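Local structure of SmhB (Serratia marcescens, 6ZZ5) at residues I79-Y82 and F83-N87; L134-D137 and S138-Q142. The protein is the B component of Smh, a tripartite alpha-pore-forming toxin, and probably joins its partner proteins in perforating target-cell membranes. One frame throughout, in Å; residues are numbered along the deposited sequence. Where two conformers were deposited one is given.

Contact 1 of 2, residues I79-Y82 and F83-N87. With EDO (1,2-ethanediol), chain I.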
ATOM      1  N   ILE A  79      12.302  12.728   4.305  1.00 18.79           N
ATOM      2  CA  ILE A  79      11.893  13.864   3.460  1.00 17.58           C
ATOM      3  C   ILE A  79      11.791  15.083   4.375  1.00 18.82           C
ATOM      4  O   ILE A  79      12.262  16.142   4.016  1.00 18.34           O
ATOM      5  CB  ILE A  79      10.579  13.555   2.723  1.00 17.71           C
ATOM      6  CG1 ILE A  79      10.803  12.377   1.748  1.00 19.79           C
ATOM      7  CG2 ILE A  79      10.073  14.803   2.036  1.00 18.89           C
ATOM      8  CD1 ILE A  79       9.596  11.984   0.982  1.00 22.49           C
ATOM      9  N   GLN A  80      11.099  14.953   5.505  1.00 16.43           N
ATOM     10  CA  GLN A  80      10.908  16.080   6.421  1.00 16.71           C
ATOM     11  C   GLN A  80      12.299  16.613   6.792  1.00 17.25           C
ATOM     12  O   GLN A  80      12.492  17.846   6.735  1.00 19.63           O
ATOM     13  CB  GLN A  80      10.134  15.663   7.655  1.00 18.23           C
ATOM     14  CG  GLN A  80       9.777  16.816   8.567  1.00 19.53           C
ATOM     15  CD  GLN A  80       8.874  16.361   9.677  1.00 21.64           C
ATOM     16  OE1 GLN A  80       9.358  16.150  10.747  1.00 24.32           O
ATOM     17  NE2 GLN A  80       7.593  16.144   9.411  1.00 20.51           N
ATOM     18  N   ASP A  81      13.204  15.738   7.197  1.00 16.96           N
ATOM     19  CA  ASP A  81      14.516  16.184   7.735  0.50 20.12           C
ATOM     20  C   ASP A  81      15.320  16.795   6.584  1.00 19.04           C
ATOM     21  O   ASP A  81      16.000  17.809   6.835  1.00 22.03           O
ATOM     22  CB  ASP A  81      15.309  15.090   8.429  0.50 20.22           C
ATOM     23  CG  ASP A  81      16.688  15.601   8.846  0.50 21.00           C
ATOM     24  OD1 ASP A  81      16.793  16.719   9.474  0.50 22.53           O
ATOM     25  OD2 ASP A  81      17.631  14.971   8.399  0.50 16.59           O
ATOM     26  N   TYR A  82      15.221  16.247   5.380  1.00 17.11           N
ATOM     27  CA  TYR A  82      15.920  16.819   4.198  1.00 15.23           C
ATOM     28  C   TYR A  82      15.455  18.271   3.982  1.00 18.93           C
ATOM     29  O   TYR A  82      16.273  19.169   3.899  1.00 16.50           O
ATOM     30  CB  TYR A  82      15.785  16.007   2.897  1.00 20.44           C
ATOM     31  CG  TYR A  82      16.372  16.855   1.807  1.00 18.21           C
ATOM     32  CD1 TYR A  82      17.744  16.934   1.637  1.00 21.99           C
ATOM     33  CD2 TYR A  82      15.577  17.746   1.116  1.00 20.20           C
ATOM     34  CE1 TYR A  82      18.305  17.822   0.735  1.00 21.04           C
ATOM     35  CE2 TYR A  82      16.124  18.665   0.230  1.00 21.36           C
ATOM     36  CZ  TYR A  82      17.501  18.730   0.069  1.00 22.10           C
ATOM     37  OH  TYR A  82      18.050  19.658  -0.773  1.00 20.63           O
ATOM     38  N   PHE A  83      14.147  18.514   3.927  1.00 16.14           N
ATOM     39  CA  PHE A  83      13.590  19.823   3.582  1.00 17.75           C
ATOM     40  C   PHE A  83      13.787  20.785   4.755  1.00 16.34           C
ATOM     41  O   PHE A  83      13.964  21.987   4.487  1.00 16.07           O
ATOM     42  CB  PHE A  83      12.166  19.698   3.020  1.00 20.25           C
ATOM     43  CG  PHE A  83      12.186  19.279   1.578  1.00 16.59           C
ATOM     44  CD1 PHE A  83      12.735  20.100   0.603  1.00 19.58           C
ATOM     45  CD2 PHE A  83      11.780  18.001   1.191  1.00 19.58           C
ATOM     46  CE1 PHE A  83      12.790  19.693  -0.728  1.00 21.09           C
ATOM     47  CE2 PHE A  83      11.862  17.603  -0.136  1.00 18.34           C
ATOM     48  CZ  PHE A  83      12.365  18.441  -1.092  1.00 20.87           C
ATOM     49  N   GLU A  84      13.770  20.314   5.995  1.00 16.23           N
ATOM     50  CA  GLU A  84      14.130  21.180   7.142  1.00 16.46           C
ATOM     51  C   GLU A  84      15.607  21.628   7.000  1.00 17.93           C
ATOM     52  O   GLU A  84      15.931  22.773   7.265  1.00 16.30           O
ATOM     53  CB  GLU A  84      13.865  20.493   8.494  1.00 16.34           C
ATOM     54  CG  GLU A  84      12.399  20.321   8.819  1.00 21.47           C
ATOM     55  CD  GLU A  84      11.633  21.610   9.090  1.00 24.60           C
ATOM     56  OE1 GLU A  84      12.267  22.685   9.073  1.00 23.50           O
ATOM     57  OE2 GLU A  84      10.395  21.515   9.363  1.00 24.28           O
ATOM     58  N   THR A  85      16.485  20.738   6.605  1.00 17.06           N
ATOM     59  CA  THR A  85      17.918  21.067   6.408  1.00 17.11           C
ATOM     60  C   THR A  85      18.028  22.030   5.205  1.00 18.61           C
ATOM     61  O   THR A  85      18.812  22.976   5.285  1.00 17.83           O
ATOM     62  CB  THR A  85      18.717  19.796   6.171  1.00 19.89           C
ATOM     63  OG1 THR A  85      18.577  18.961   7.329  1.00 21.62           O
ATOM     64  CG2 THR A  85      20.173  20.111   5.949  1.00 19.59           C
ATOM     65  N   GLN A  86      17.256  21.825   4.156  1.00 17.17           N
ATOM     66  CA  GLN A  86      17.285  22.724   2.984  1.00 17.79           C
ATOM     67  C   GLN A  86      16.800  24.099   3.441  1.00 19.10           C
ATOM     68  O   GLN A  86      17.415  25.095   3.043  1.00 19.52           O
ATOM     69  CB  GLN A  86      16.528  22.160   1.803  1.00 16.91           C
ATOM     70  CG  GLN A  86      16.761  22.969   0.530  1.00 17.84           C
ATOM     71  CD  GLN A  86      15.967  22.491  -0.658  1.00 19.44           C
ATOM     72  OE1 GLN A  86      16.335  21.503  -1.299  1.00 18.68           O
ATOM     73  NE2 GLN A  86      14.877  23.185  -0.942  1.00 17.89           N
ATOM     74  N   ASN A  87      15.748  24.167   4.247  1.00 16.32           N
ATOM     75  CA  ASN A  87      15.261  25.485   4.753  1.00 18.39           C
ATOM     76  C   ASN A  87      16.311  26.131   5.672  1.00 18.11           C
ATOM     77  O   ASN A  87      16.380  27.387   5.744  1.00 19.59           O
ATOM     78  CB  ASN A  87      13.903  25.398   5.448  1.00 18.03           C
ATOM     79  CG  ASN A  87      12.735  25.539   4.491  1.00 18.45           C
ATOM     80  OD1 ASN A  87      12.924  25.775   3.275  1.00 19.64           O
ATOM     81  ND2 ASN A  87      11.529  25.355   5.044  1.00 13.85           N
TER
HETATM   82  C1  EDO I 407      17.343  23.138  -4.628  1.00 41.36           C
HETATM   83  O1  EDO I 407      16.543  23.406  -5.768  1.00 53.87           O
HETATM   84  C2  EDO I 407      17.339  21.702  -4.284  1.00 42.26           C
HETATM   85  O2  EDO I 407      16.041  21.245  -3.956  1.00 43.02           O
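The side-chain oxygen OE1 of Gln86 is gripped twice: the hydroxyl OH of Tyr82 donates to it at 2.6 Å, and a 1,2-ethanediol molecule, probably from the crystallisation liquor, donates from its O2. The phenol meets OE1 on a lone pair in the carbonyl plane, at a C=O...O angle of 132°, and the ring stands almost perpendicular to the amide. Both side chains leave with CG anti to the backbone N (chi1 171° for Tyr82), which brings their ends together one helical turn apart. The bond orients the amide with OE1 toward the phenol and ties the ring's hydroxyl end to the next turn.

The same tyrosine ring turns an edge to its neighbour Phe83 in a T-shaped pair, with centroids 4.8 Å apart and planes at 87°; CD2 of Tyr82 stands over the centre of the Phe83 ring. At the in-plane edge of that ring sits Ile79, its CG2 3.7 Å from Phe83 CD2. On another side of the helix, Thr85 OG1 adds a 2.9 Å bond to Asp81 O, which also accepts from Thr85 N, the two donors arriving from opposite faces of the carbonyl plane.

Within the helical bundle, Tyr82 packs on helices 99-151 and 252-300, while Ile79 bridges helices 252-300 and 321-336, and Gln86 reaches helices 306-319 and 321-336.

Contact 2 of 2, residues L134-D137 and S138-Q142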
ATOM      1  N   LEU A 134       6.077 -13.567  -3.482  1.00 15.66           N
ATOM      2  CA  LEU A 134       4.603 -13.578  -3.559  1.00 17.36           C
ATOM      3  C   LEU A 134       4.193 -14.051  -4.970  1.00 16.93           C
ATOM      4  O   LEU A 134       3.179 -14.780  -5.086  1.00 16.01           O
ATOM      5  CB  LEU A 134       4.020 -12.210  -3.213  1.00 14.95           C
ATOM      6  CG  LEU A 134       3.909 -11.896  -1.721  1.00 15.91           C
ATOM      7  CD1 LEU A 134       3.630 -10.408  -1.524  1.00 16.81           C
ATOM      8  CD2 LEU A 134       2.836 -12.768  -1.052  1.00 17.54           C
ATOM      9  N   ILE A 135       4.946 -13.691  -5.999  1.00 16.82           N
ATOM     10  CA  ILE A 135       4.664 -14.131  -7.403  1.00 17.22           C
ATOM     11  C   ILE A 135       4.778 -15.666  -7.405  1.00 17.33           C
ATOM     12  O   ILE A 135       3.811 -16.361  -7.818  1.00 18.27           O
ATOM     13  CB  ILE A 135       5.571 -13.460  -8.436  1.00 17.67           C
ATOM     14  CG1 ILE A 135       5.216 -11.983  -8.555  1.00 17.48           C
ATOM     15  CG2 ILE A 135       5.463 -14.166  -9.796  1.00 18.26           C
ATOM     16  CD1 ILE A 135       6.231 -11.147  -9.257  1.00 19.33           C
ATOM     17  N   ILE A 136       5.873 -16.184  -6.842  1.00 16.18           N
ATOM     18  CA  ILE A 136       6.154 -17.643  -6.893  1.00 17.73           C
ATOM     19  C   ILE A 136       5.053 -18.311  -6.069  1.00 18.34           C
ATOM     20  O   ILE A 136       4.378 -19.284  -6.569  1.00 18.98           O
ATOM     21  CB  ILE A 136       7.579 -17.915  -6.389  1.00 18.37           C
ATOM     22  CG1 ILE A 136       8.641 -17.347  -7.338  1.00 19.14           C
ATOM     23  CG2 ILE A 136       7.834 -19.400  -6.170  1.00 18.47           C
ATOM     24  CD1 ILE A 136       9.930 -16.933  -6.616  1.00 19.61           C
ATOM     25  N   ASP A 137       4.901 -17.866  -4.832  1.00 17.84           N
ATOM     26  CA  ASP A 137       4.043 -18.604  -3.864  1.00 19.05           C
ATOM     27  C   ASP A 137       2.585 -18.522  -4.335  1.00 17.99           C
ATOM     28  O   ASP A 137       1.910 -19.547  -4.292  1.00 17.94           O
ATOM     29  CB  ASP A 137       4.243 -18.174  -2.393  1.00 21.75           C
ATOM     30  CG  ASP A 137       5.560 -18.601  -1.765  1.00 25.04           C
ATOM     31  OD1 ASP A 137       6.254 -19.464  -2.334  1.00 22.95           O
ATOM     32  OD2 ASP A 137       5.939 -17.984  -0.777  1.00 24.28           O
ATOM     33  N   SER A 138       2.073 -17.366  -4.763  1.00 15.97           N
ATOM     34  CA  SER A 138       0.654 -17.233  -5.155  1.00 17.95           C
ATOM     35  C   SER A 138       0.408 -18.063  -6.427  1.00 22.06           C
ATOM     36  O   SER A 138      -0.674 -18.671  -6.514  1.00 21.75           O
ATOM     37  CB  SER A 138       0.220 -15.781  -5.349  1.00 19.72           C
ATOM     38  OG  SER A 138       0.938 -15.209  -6.401  1.00 23.44           O
ATOM     39  N   ASN A 139       1.390 -18.187  -7.330  1.00 19.67           N
ATOM     40  CA  ASN A 139       1.191 -19.008  -8.551  1.00 19.95           C
ATOM     41  C   ASN A 139       1.180 -20.496  -8.165  1.00 23.29           C
ATOM     42  O   ASN A 139       0.310 -21.223  -8.672  1.00 21.89           O
ATOM     43  CB  ASN A 139       2.159 -18.684  -9.681  1.00 21.84           C
ATOM     44  CG  ASN A 139       1.691 -17.433 -10.415  1.00 33.96           C
ATOM     45  OD1 ASN A 139       0.882 -17.562 -11.338  1.00 28.07           O
ATOM     46  ND2 ASN A 139       2.215 -16.247 -10.051  1.00 17.78           N
ATOM     47  N   ASN A 140       2.122 -20.944  -7.341  1.00 19.94           N
ATOM     48  CA  ASN A 140       2.146 -22.371  -6.900  1.00 22.00           C
ATOM     49  C   ASN A 140       0.845 -22.721  -6.151  1.00 21.04           C
ATOM     50  O   ASN A 140       0.360 -23.811  -6.370  1.00 19.90           O
ATOM     51  CB  ASN A 140       3.420 -22.715  -6.125  1.00 20.22           C
ATOM     52  CG  ASN A 140       4.552 -22.958  -7.095  1.00 23.43           C
ATOM     53  OD1 ASN A 140       4.462 -23.816  -7.975  1.00 23.62           O
ATOM     54  ND2 ASN A 140       5.613 -22.200  -6.993  1.00 24.74           N
ATOM     55  N   TYR A 141       0.306 -21.799  -5.352  1.00 20.71           N
ATOM     56  CA  TYR A 141      -0.947 -21.988  -4.580  1.00 21.04           C
ATOM     57  C   TYR A 141      -2.066 -22.399  -5.540  1.00 24.46           C
ATOM     58  O   TYR A 141      -2.855 -23.286  -5.184  1.00 22.37           O
ATOM     59  CB  TYR A 141      -1.343 -20.776  -3.734  1.00 20.70           C
ATOM     60  CG  TYR A 141      -2.680 -20.974  -3.047  1.00 18.05           C
ATOM     61  CD1 TYR A 141      -2.763 -21.561  -1.808  1.00 18.96           C
ATOM     62  CD2 TYR A 141      -3.860 -20.739  -3.736  1.00 18.94           C
ATOM     63  CE1 TYR A 141      -3.992 -21.859  -1.241  1.00 19.70           C
ATOM     64  CE2 TYR A 141      -5.104 -21.037  -3.195  1.00 20.32           C
ATOM     65  CZ  TYR A 141      -5.166 -21.610  -1.934  1.00 21.80           C
ATOM     66  OH  TYR A 141      -6.378 -21.870  -1.352  1.00 21.88           O
ATOM     67  N   GLN A 142      -2.189 -21.767  -6.707  1.00 24.83           N
ATOM     68  CA  GLN A 142      -3.315 -22.071  -7.642  1.00 26.54           C
ATOM     69  C   GLN A 142      -3.310 -23.546  -8.040  1.00 21.05           C
ATOM     70  O   GLN A 142      -4.379 -24.069  -8.277  1.00 24.38           O
ATOM     71  CB  GLN A 142      -3.241 -21.198  -8.904  1.00 31.18           C
ATOM     72  CG  GLN A 142      -3.621 -19.748  -8.654  1.00 30.86           C
ATOM     73  CD  GLN A 142      -4.972 -19.602  -7.978  1.00 28.84           C
ATOM     74  OE1 GLN A 142      -5.085 -19.054  -6.902  1.00 38.34           O
ATOM     75  NE2 GLN A 142      -6.007 -20.099  -8.611  1.00 29.63           N
TER
HETATM   76  O   HOH W   1       5.879 -21.612  -3.765  1.00 29.43           O
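Ser138 turns back on Leu134, the residue one helical turn earlier. Its CB passes 3.1 Å from Leu134 O, and OG then donates to that same oxygen at 2.6 Å. The hydroxyl is placed there by a chi1 of 63°, which tucks OG between the backbone N and the carbonyl carbon of its own residue. Leu134 O already accepts the helical bond from Ser138 N, and the two donors come in from opposite faces of the carbonyl plane, so one residue holds this oxygen twice.

Asn139 repeats the pattern one position on. From CB, which lies 3.4 Å from Ile135 O, the side chain runs alongside Ile135 until ND2 bonds Ile135 O at 2.7 Å. The N-H points almost straight at its acceptor (168°), and the oxygen lies in the plane of the amide, although the donor is tilted 32° from the carbonyl plane. The backbone N of Asn139 reaches the oxygen from the other face. CG2 of Ile135 lies beside ND2 of Asn139, 3.9 Å away.

Asn140 lies beside Ile136 in a similar way, ND2 resting 3.7 Å from Ile136 CG2. A water molecule joins this amide to Asp137: it donates to Asp137 OD1 at 2.6 Å and accepts only a weak bond from Asn140 ND2. The second carboxylate oxygen of Asp137 is bonded to His60 of helix 44-92.

The chemistry is therefore that of two neighbouring polar side chains, Ser138 and Asn139, bonding to the helix's own carbonyls: the serine hydroxyl finds an acceptor in a buried setting, and the Asn139 amide, on the exposed side, uses one N-H on Ile135 O. With a water and a histidine as partners, the Asp137 carboxylate is probably stabilised as the anion.

In the fold
The two contacts are short spans of successive long helices, contact 1 on helix 44-92 and contact 2 on helix 99-151, with centres about 41 Å apart on opposite sides of the chain's centre. Each has a buried and a more open flank. Contact 1 is the more enclosed, touched by four other helices, and its buried side combines aromatic rings with a polar side-chain pair. Contact 2 faces helices 44-92 and 252-300 with Leu134 and Tyr141, while Ile136, Asn139 and Asn140 lie on the exposed side; it relies on side-chain bonds to its own carbonyls, without an aromatic pair between its segments. Both sites pack against helix 252-300 without touching each other.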